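Cytosolic phospholipase A2 delta (Homo sapiens, PDB 5IZ5) hydrolyses glycerophospholipids at the sn-2 position in a calcium-dependent manner, with a preference for linoleic acid, releasing a lysophospholipid and a free fatty acid. Local coordinates at residues 50-55 and 95-100; 30-35 and 74-79. The protein carries 3 engineered substitutions. All coordinates share one frame; numbering follows the deposited sequence.

Contact 1: residues 50-55 and 95-100; sequences YVILQL and SIYDED
Tyr-50 lays one face of its ring over the CB of Tyr-97, a CH-pi contact with CB 3.8 Å from the Tyr-50 ring centroid and 30° off the ring normal. The two aromatic rings are nearly parallel, planes at 18°, yet so far slid past each other that they barely overlap. With chi1 at 59°, CG of Tyr-50 sits between its own backbone N and carbonyl carbon, and the ring is thereby swung across the neighbouring strand. Next along the same face, CD1 of Ile-52 packs obliquely on CE2 of Tyr-97, 4.0 Å away. Beneath these side chains the antiparallel backbones are tightly joined: Ile-52 N reaches Ser-95 O at 2.7 Å, the return bond runs from Ser-95 N to Ile-52 O, and Tyr-50 and Tyr-97 exchange a second pair. On the other face, turned toward strands 21-36 and 75-85, Val-51 CG2 meets Ile-96 CG1 at 4.0 Å, a smaller contact. Packing thins where strand 91-98 ends and Asp-98 to Asp-100 become partly exposed. There Glu-99 brings only its CB to the edge of the Tyr-50 ring, 3.8 Å from CE2, while its carboxylate bonds Thr-67. The Tyr-50 hydroxyl bonds Asp-105, and Asp-98 OD1 accepts from Asp-48 N. Asp-48, Asp-98 and Asp-100 are predicted calcium ligands; carboxylates clustered here would probably repel one another until calcium binds, as in C2 calcium-binding loops.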
ATOM      1  N   TYR B  50      -3.546  17.245 -34.839  1.00 70.18           N
ATOM      2  CA  TYR B  50      -2.259  17.649 -34.273  1.00 68.04           C
ATOM      3  C   TYR B  50      -1.691  16.492 -33.457  1.00 66.68           C
ATOM      4  O   TYR B  50      -2.445  15.638 -32.975  1.00 61.88           O
ATOM      5  CB  TYR B  50      -2.406  18.896 -33.398  1.00 66.63           C
ATOM      6  CG  TYR B  50      -3.367  18.750 -32.240  1.00 67.05           C
ATOM      7  CD1 TYR B  50      -2.917  18.342 -30.985  1.00 66.37           C
ATOM      8  CD2 TYR B  50      -4.726  19.030 -32.394  1.00 66.93           C
ATOM      9  CE1 TYR B  50      -3.792  18.216 -29.922  1.00 66.37           C
ATOM     10  CE2 TYR B  50      -5.609  18.902 -31.335  1.00 65.69           C
ATOM     11  CZ  TYR B  50      -5.135  18.498 -30.102  1.00 64.71           C
ATOM     12  OH  TYR B  50      -5.994  18.367 -29.044  1.00 62.89           O
ATOM     13  N   VAL B  51      -0.369  16.465 -33.303  1.00 65.33           N
ATOM     14  CA  VAL B  51       0.291  15.417 -32.528  1.00 64.46           C
ATOM     15  C   VAL B  51       0.759  15.953 -31.180  1.00 62.84           C
ATOM     16  O   VAL B  51       1.311  17.049 -31.084  1.00 62.38           O
ATOM     17  CB  VAL B  51       1.499  14.813 -33.275  1.00 66.09           C
ATOM     18  CG1 VAL B  51       2.108  13.669 -32.473  1.00 66.60           C
ATOM     19  CG2 VAL B  51       1.080  14.323 -34.652  1.00 65.80           C
ATOM     20  N   ILE B  52       0.529  15.161 -30.141  1.00 61.70           N
ATOM     21  CA  ILE B  52       1.046  15.446 -28.812  1.00 62.36           C
ATOM     22  C   ILE B  52       2.184  14.469 -28.529  1.00 61.06           C
ATOM     23  O   ILE B  52       2.072  13.284 -28.847  1.00 59.99           O
ATOM     24  CB  ILE B  52      -0.080  15.346 -27.760  1.00 63.36           C
ATOM     25  CG1 ILE B  52      -1.051  16.524 -27.973  1.00 65.40           C
ATOM     26  CG2 ILE B  52       0.475  15.330 -26.340  1.00 63.59           C
ATOM     27  CD1 ILE B  52      -1.985  16.860 -26.824  1.00 68.48           C
ATOM     28  N   LEU B  53       3.278  14.979 -27.961  1.00 59.60           N
ATOM     29  CA  LEU B  53       4.368  14.139 -27.472  1.00 58.53           C
ATOM     30  C   LEU B  53       4.516  14.317 -25.971  1.00 56.82           C
ATOM     31  O   LEU B  53       4.645  15.441 -25.474  1.00 55.75           O
ATOM     32  CB  LEU B  53       5.700  14.488 -28.132  1.00 58.49           C
ATOM     33  CG  LEU B  53       5.778  14.555 -29.654  1.00 62.15           C
ATOM     34  CD1 LEU B  53       7.219  14.806 -30.069  1.00 63.88           C
ATOM     35  CD2 LEU B  53       5.261  13.283 -30.302  1.00 64.18           C
ATOM     36  N   GLN B  54       4.494  13.198 -25.257  1.00 55.31           N
ATOM     37  CA  GLN B  54       4.741  13.177 -23.828  1.00 54.74           C
ATOM     38  C   GLN B  54       5.755  12.088 -23.545  1.00 52.69           C
ATOM     39  O   GLN B  54       5.724  11.030 -24.159  1.00 52.70           O
ATOM     40  CB  GLN B  54       3.457  12.870 -23.070  1.00 55.99           C
ATOM     41  CG  GLN B  54       2.356  13.892 -23.250  1.00 57.92           C
ATOM     42  CD  GLN B  54       1.028  13.316 -22.816  1.00 59.13           C
ATOM     43  OE1 GLN B  54       0.512  12.401 -23.462  1.00 59.09           O
ATOM     44  NE2 GLN B  54       0.483  13.812 -21.721  1.00 58.80           N
ATOM     45  N   LEU B  55       6.638  12.349 -22.596  1.00 51.53           N
ATOM     46  CA  LEU B  55       7.616  11.373 -22.158  1.00 50.20           C
ATOM     47  C   LEU B  55       7.276  11.009 -20.729  1.00 47.21           C
ATOM     48  O   LEU B  55       7.077  11.889 -19.898  1.00 46.98           O
ATOM     49  CB  LEU B  55       9.027  11.954 -22.240  1.00 50.79           C
ATOM     50  CG  LEU B  55      10.195  10.998 -22.001  1.00 52.67           C
ATOM     51  CD1 LEU B  55      10.287   9.945 -23.096  1.00 53.48           C
ATOM     52  CD2 LEU B  55      11.501  11.768 -21.898  1.00 53.80           C
ATOM     53  N   SER B  95       0.445  10.797 -29.523  1.00 64.80           N
ATOM     54  CA  SER B  95      -1.004  10.783 -29.700  1.00 66.48           C
ATOM     55  C   SER B  95      -1.422  11.806 -30.751  1.00 69.51           C
ATOM     56  O   SER B  95      -0.937  12.937 -30.744  1.00 69.94           O
ATOM     57  CB  SER B  95      -1.699  11.102 -28.377  1.00 64.96           C
ATOM     58  OG  SER B  95      -1.404  10.129 -27.394  1.00 66.24           O
ATOM     59  N   ILE B  96      -2.314  11.405 -31.655  1.00 71.65           N
ATOM     60  CA  ILE B  96      -2.906  12.331 -32.616  1.00 70.81           C
ATOM     61  C   ILE B  96      -4.331  12.621 -32.175  1.00 70.36           C
ATOM     62  O   ILE B  96      -5.112  11.700 -31.929  1.00 70.52           O
ATOM     63  CB  ILE B  96      -2.932  11.772 -34.051  1.00 70.26           C
ATOM     64  CG1 ILE B  96      -1.539  11.272 -34.446  1.00 70.02           C
ATOM     65  CG2 ILE B  96      -3.420  12.844 -35.022  1.00 71.83           C
ATOM     66  CD1 ILE B  96      -1.474  10.600 -35.801  1.00 70.24           C
ATOM     67  N   TYR B  97      -4.650  13.905 -32.057  1.00 70.31           N
ATOM     68  CA  TYR B  97      -5.983  14.346 -31.676  1.00 70.91           C
ATOM     69  C   TYR B  97      -6.635  15.098 -32.835  1.00 73.42           C
ATOM     70  O   TYR B  97      -5.945  15.633 -33.705  1.00 71.10           O
ATOM     71  CB  TYR B  97      -5.906  15.244 -30.444  1.00 69.60           C
ATOM     72  CG  TYR B  97      -5.674  14.505 -29.147  1.00 69.61           C
ATOM     73  CD1 TYR B  97      -6.746  14.045 -28.384  1.00 69.13           C
ATOM     74  CD2 TYR B  97      -4.385  14.277 -28.674  1.00 68.39           C
ATOM     75  CE1 TYR B  97      -6.539  13.373 -27.191  1.00 68.63           C
ATOM     76  CE2 TYR B  97      -4.167  13.605 -27.482  1.00 67.39           C
ATOM     77  CZ  TYR B  97      -5.245  13.158 -26.745  1.00 69.17           C
ATOM     78  OH  TYR B  97      -5.033  12.490 -25.565  1.00 71.62           O
ATOM     79  N   ASP B  98      -7.966  15.132 -32.828  1.00 74.90           N
ATOM     80  CA  ASP B  98      -8.752  15.841 -33.836  1.00 76.93           C
ATOM     81  C   ASP B  98      -9.282  17.118 -33.193  1.00 76.42           C
ATOM     82  O   ASP B  98     -10.095  17.055 -32.270  1.00 76.42           O
ATOM     83  CB  ASP B  98      -9.906  14.952 -34.313  1.00 78.54           C
ATOM     84  CG  ASP B  98     -10.755  15.600 -35.409  1.00 80.20           C
ATOM     85  OD1 ASP B  98     -10.445  16.719 -35.872  1.00 76.64           O
ATOM     86  OD2 ASP B  98     -11.748  14.970 -35.819  1.00 83.64           O
ATOM     87  N   GLU B  99      -8.822  18.272 -33.675  1.00 75.38           N
ATOM     88  CA  GLU B  99      -9.180  19.545 -33.049  1.00 74.00           C
ATOM     89  C   GLU B  99     -10.632  19.946 -33.315  1.00 71.74           C
ATOM     90  O   GLU B  99     -11.090  19.947 -34.457  1.00 66.95           O
ATOM     91  CB  GLU B  99      -8.246  20.665 -33.503  1.00 74.86           C
ATOM     92  CG  GLU B  99      -8.438  21.953 -32.714  1.00 77.34           C
ATOM     93  CD  GLU B  99      -7.392  22.996 -33.046  1.00 77.88           C
ATOM     94  OE1 GLU B  99      -7.571  23.726 -34.041  1.00 78.93           O
ATOM     95  OE2 GLU B  99      -6.388  23.086 -32.310  1.00 79.98           O
ATOM     96  N   ASP B 100     -11.335  20.286 -32.238  1.00 70.65           N
ATOM     97  CA  ASP B 100     -12.704  20.785 -32.306  1.00 67.55           C
ATOM     98  C   ASP B 100     -12.855  21.846 -31.229  1.00 65.41           C
ATOM     99  O   ASP B 100     -12.658  21.568 -30.047  1.00 64.16           O
ATOM    100  CB  ASP B 100     -13.694  19.640 -32.084  1.00 66.62           C
ATOM    101  CG  ASP B 100     -15.142  20.045 -32.292  1.00 66.89           C
ATOM    102  OD1 ASP B 100     -15.587  21.116 -31.811  1.00 65.69           O
ATOM    103  OD2 ASP B 100     -15.852  19.244 -32.920  1.00 68.31           O
TER

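Contact 2: residues 30-35 and 74-79; sequences VRVLEA and PVWNEA
Arg-31 turns the flat face of its guanidinium to Ala-79, whose CB lies 3.6 Å above the plane, over the centre of the group. The chain starts out extended and bends at chi3 (-75°), which folds the guanidinium over the methyl and brings NH1 to Asn-77 OD1 in a weak hydrogen bond of 3.3 Å near the guanidinium plane. The amide and guanidinium planes are 52° apart. On the same face, farther along, Glu-34 and Val-75 run side by side in one direction, CB of Glu-34 3.8 Å from Val-75 CG2, and the Glu-34 carboxylate is salt-bridged to Arg-36. Trp-76 is directed to the other face: its edge meets Ala-35, CZ3 to CB 3.9 Å, Val-32 CG1 approaches its CE3 obliquely, and CB of Pro-74 covers one ring face toward the rim. Between the pairings of Val-32 and Glu-34 the register slips by one residue. Asn-77 and Glu-78 both face Val-32 in a G1 beta bulge, with Asn-77 at positive phi (49°), and Leu-33 O accepts from both Trp-76 N, at 2.9 Å, and Asn-77 N, at 3.0 Å. Beyond the bulge Ala-35 N bonds Pro-74 O. Strand 137-146 pairs with the far edge of strand 21-36, where Leu-33 and Glu-34 face Asp-139 in a classic bulge, while Val-32 and Trp-76 look toward strand 49-55 in the facing sheet of the C2 beta sandwich.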
ATOM      1  N   VAL B  30      13.121  14.115 -31.822  1.00 70.06           N
ATOM      2  CA  VAL B  30      11.978  13.374 -32.351  1.00 70.22           C
ATOM      3  C   VAL B  30      11.366  14.214 -33.461  1.00 71.94           C
ATOM      4  O   VAL B  30      10.819  15.289 -33.195  1.00 71.27           O
ATOM      5  CB  VAL B  30      10.919  13.109 -31.259  1.00 68.73           C
ATOM      6  CG1 VAL B  30       9.757  12.285 -31.813  1.00 68.37           C
ATOM      7  CG2 VAL B  30      11.551  12.399 -30.070  1.00 68.56           C
ATOM      8  N   ARG B  31      11.465  13.733 -34.699  1.00 75.54           N
ATOM      9  CA  ARG B  31      10.909  14.457 -35.847  1.00 78.26           C
ATOM     10  C   ARG B  31       9.601  13.818 -36.304  1.00 75.84           C
ATOM     11  O   ARG B  31       9.602  12.741 -36.902  1.00 75.22           O
ATOM     12  CB  ARG B  31      11.912  14.505 -37.004  1.00 81.39           C
ATOM     13  CG  ARG B  31      11.483  15.408 -38.156  1.00 84.06           C
ATOM     14  CD  ARG B  31      12.584  15.586 -39.197  1.00 84.86           C
ATOM     15  NE  ARG B  31      13.651  16.479 -38.737  1.00 84.20           N
ATOM     16  CZ  ARG B  31      13.562  17.808 -38.670  1.00 83.49           C
ATOM     17  NH1 ARG B  31      12.444  18.438 -39.022  1.00 84.38           N
ATOM     18  NH2 ARG B  31      14.599  18.518 -38.235  1.00 82.58           N
ATOM     19  N   VAL B  32       8.493  14.500 -36.018  1.00 75.69           N
ATOM     20  CA  VAL B  32       7.160  14.048 -36.416  1.00 77.19           C
ATOM     21  C   VAL B  32       6.953  14.446 -37.875  1.00 77.27           C
ATOM     22  O   VAL B  32       6.830  15.628 -38.187  1.00 77.76           O
ATOM     23  CB  VAL B  32       6.064  14.685 -35.528  1.00 77.30           C
ATOM     24  CG1 VAL B  32       4.670  14.230 -35.951  1.00 77.27           C
ATOM     25  CG2 VAL B  32       6.305  14.346 -34.065  1.00 77.11           C
ATOM     26  N   LEU B  33       6.923  13.460 -38.766  1.00 78.85           N
ATOM     27  CA  LEU B  33       6.860  13.730 -40.201  1.00 80.32           C
ATOM     28  C   LEU B  33       5.424  13.896 -40.696  1.00 81.38           C
ATOM     29  O   LEU B  33       5.001  15.003 -41.040  1.00 79.66           O
ATOM     30  CB  LEU B  33       7.562  12.614 -40.984  1.00 80.18           C
ATOM     31  CG  LEU B  33       9.060  12.455 -40.719  1.00 79.56           C
ATOM     32  CD1 LEU B  33       9.568  11.159 -41.332  1.00 79.64           C
ATOM     33  CD2 LEU B  33       9.827  13.651 -41.263  1.00 79.08           C
ATOM     34  N   GLU B  34       4.680  12.795 -40.721  1.00 83.60           N
ATOM     35  CA  GLU B  34       3.343  12.780 -41.300  1.00 85.68           C
ATOM     36  C   GLU B  34       2.554  11.575 -40.818  1.00 85.84           C
ATOM     37  O   GLU B  34       3.122  10.638 -40.252  1.00 85.79           O
ATOM     38  CB  GLU B  34       3.430  12.743 -42.829  1.00 86.70           C
ATOM     39  CG  GLU B  34       4.052  11.470 -43.388  1.00 87.82           C
ATOM     40  CD  GLU B  34       4.057  11.442 -44.904  1.00 88.90           C
ATOM     41  OE1 GLU B  34       4.667  12.342 -45.514  1.00 88.78           O
ATOM     42  OE2 GLU B  34       3.462  10.512 -45.487  1.00 88.84           O
ATOM     43  N   ALA B  35       1.247  11.611 -41.059  1.00 88.12           N
ATOM     44  CA  ALA B  35       0.371  10.483 -40.778  1.00 90.48           C
ATOM     45  C   ALA B  35      -0.538  10.221 -41.975  1.00 93.76           C
ATOM     46  O   ALA B  35      -0.733  11.099 -42.818  1.00 93.71           O
ATOM     47  CB  ALA B  35      -0.455  10.746 -39.528  1.00 89.71           C
ATOM     48  N   PRO B  74      -2.119  14.253 -42.757  1.00 96.97           N
ATOM     49  CA  PRO B  74      -1.344  15.441 -42.402  1.00 94.81           C
ATOM     50  C   PRO B  74       0.163  15.267 -42.564  1.00 92.61           C
ATOM     51  O   PRO B  74       0.688  14.180 -42.330  1.00 94.38           O
ATOM     52  CB  PRO B  74      -1.692  15.643 -40.930  1.00 95.62           C
ATOM     53  CG  PRO B  74      -1.974  14.267 -40.437  1.00 96.21           C
ATOM     54  CD  PRO B  74      -2.693  13.598 -41.568  1.00 96.81           C
ATOM     55  N   VAL B  75       0.837  16.343 -42.971  1.00 88.74           N
ATOM     56  CA  VAL B  75       2.298  16.399 -43.025  1.00 86.73           C
ATOM     57  C   VAL B  75       2.751  17.588 -42.182  1.00 86.60           C
ATOM     58  O   VAL B  75       2.592  18.736 -42.594  1.00 85.61           O
ATOM     59  CB  VAL B  75       2.810  16.573 -44.469  1.00 86.35           C
ATOM     60  CG1 VAL B  75       4.334  16.667 -44.501  1.00 85.12           C
ATOM     61  CG2 VAL B  75       2.329  15.425 -45.346  1.00 86.63           C
ATOM     62  N   TRP B  76       3.300  17.308 -41.000  1.00 85.40           N
ATOM     63  CA  TRP B  76       3.738  18.359 -40.078  1.00 81.84           C
ATOM     64  C   TRP B  76       5.211  18.715 -40.263  1.00 80.91           C
ATOM     65  O   TRP B  76       5.572  19.893 -40.322  1.00 76.46           O
ATOM     66  CB  TRP B  76       3.533  17.920 -38.628  1.00 79.24           C
ATOM     67  CG  TRP B  76       2.111  17.725 -38.207  1.00 78.02           C
ATOM     68  CD1 TRP B  76       1.230  18.692 -37.811  1.00 77.12           C
ATOM     69  CD2 TRP B  76       1.415  16.479 -38.095  1.00 76.35           C
ATOM     70  NE1 TRP B  76       0.021  18.127 -37.475  1.00 76.96           N
ATOM     71  CE2 TRP B  76       0.108  16.769 -37.640  1.00 77.02           C
ATOM     72  CE3 TRP B  76       1.765  15.147 -38.343  1.00 76.10           C
ATOM     73  CZ2 TRP B  76      -0.848  15.773 -37.429  1.00 77.85           C
ATOM     74  CZ3 TRP B  76       0.813  14.156 -38.134  1.00 75.70           C
ATOM     75  CH2 TRP B  76      -0.477  14.475 -37.676  1.00 76.69           C
ATOM     76  N   ASN B  77       6.054  17.687 -40.322  1.00 83.20           N
ATOM     77  CA  ASN B  77       7.508  17.852 -40.359  1.00 83.81           C
ATOM     78  C   ASN B  77       8.026  18.809 -39.274  1.00 83.29           C
ATOM     79  O   ASN B  77       8.677  19.812 -39.570  1.00 84.33           O
ATOM     80  CB  ASN B  77       7.963  18.314 -41.748  1.00 85.58           C
ATOM     81  CG  ASN B  77       9.476  18.312 -41.898  1.00 89.03           C
ATOM     82  OD1 ASN B  77      10.178  17.533 -41.249  1.00 89.94           O
ATOM     83  ND2 ASN B  77       9.989  19.192 -42.753  1.00 91.45           N
ATOM     84  N   GLU B  78       7.715  18.498 -38.017  1.00 80.49           N
ATOM     85  CA  GLU B  78       8.208  19.269 -36.878  1.00 78.78           C
ATOM     86  C   GLU B  78       9.079  18.387 -35.992  1.00 77.56           C
ATOM     87  O   GLU B  78       8.778  17.205 -35.790  1.00 75.91           O
ATOM     88  CB  GLU B  78       7.046  19.839 -36.063  1.00 78.40           C
ATOM     89  CG  GLU B  78       6.273  20.937 -36.769  1.00 78.73           C
ATOM     90  CD  GLU B  78       5.097  21.432 -35.950  1.00 79.57           C
ATOM     91  OE1 GLU B  78       5.314  21.868 -34.800  1.00 77.51           O
ATOM     92  OE2 GLU B  78       3.956  21.392 -36.457  1.00 80.33           O
ATOM     93  N   ALA B  79      10.148  18.975 -35.458  1.00 74.53           N
ATOM     94  CA  ALA B  79      11.096  18.262 -34.609  1.00 73.00           C
ATOM     95  C   ALA B  79      11.078  18.820 -33.194  1.00 71.84           C
ATOM     96  O   ALA B  79      10.903  20.021 -32.995  1.00 71.34           O
ATOM     97  CB  ALA B  79      12.494  18.359 -35.189  1.00 71.75           C
TER

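Overall arrangement
From the N terminus, the chain passes through 30-35, crosses to 50-55 in the other sheet, returns to 74-79 and then reaches 95-100. Residues 74-79 close a loop on 30-35 (contact 2), and 95-100 close one on 50-55 (contact 1); since the four segments alternate, the two loops cross, neither enclosing the other. Each contact pairs strands within a single sheet of the C2 beta sandwich, and the sheets meet between them: Val-51 CG2 lies 3.4 Å from Trp-76 CH2 and 3.8 Å from Val-32 CG1, while Ile-96 CD1 touches Ala-35 CB. Crossing and packing together tie the two halves of this domain.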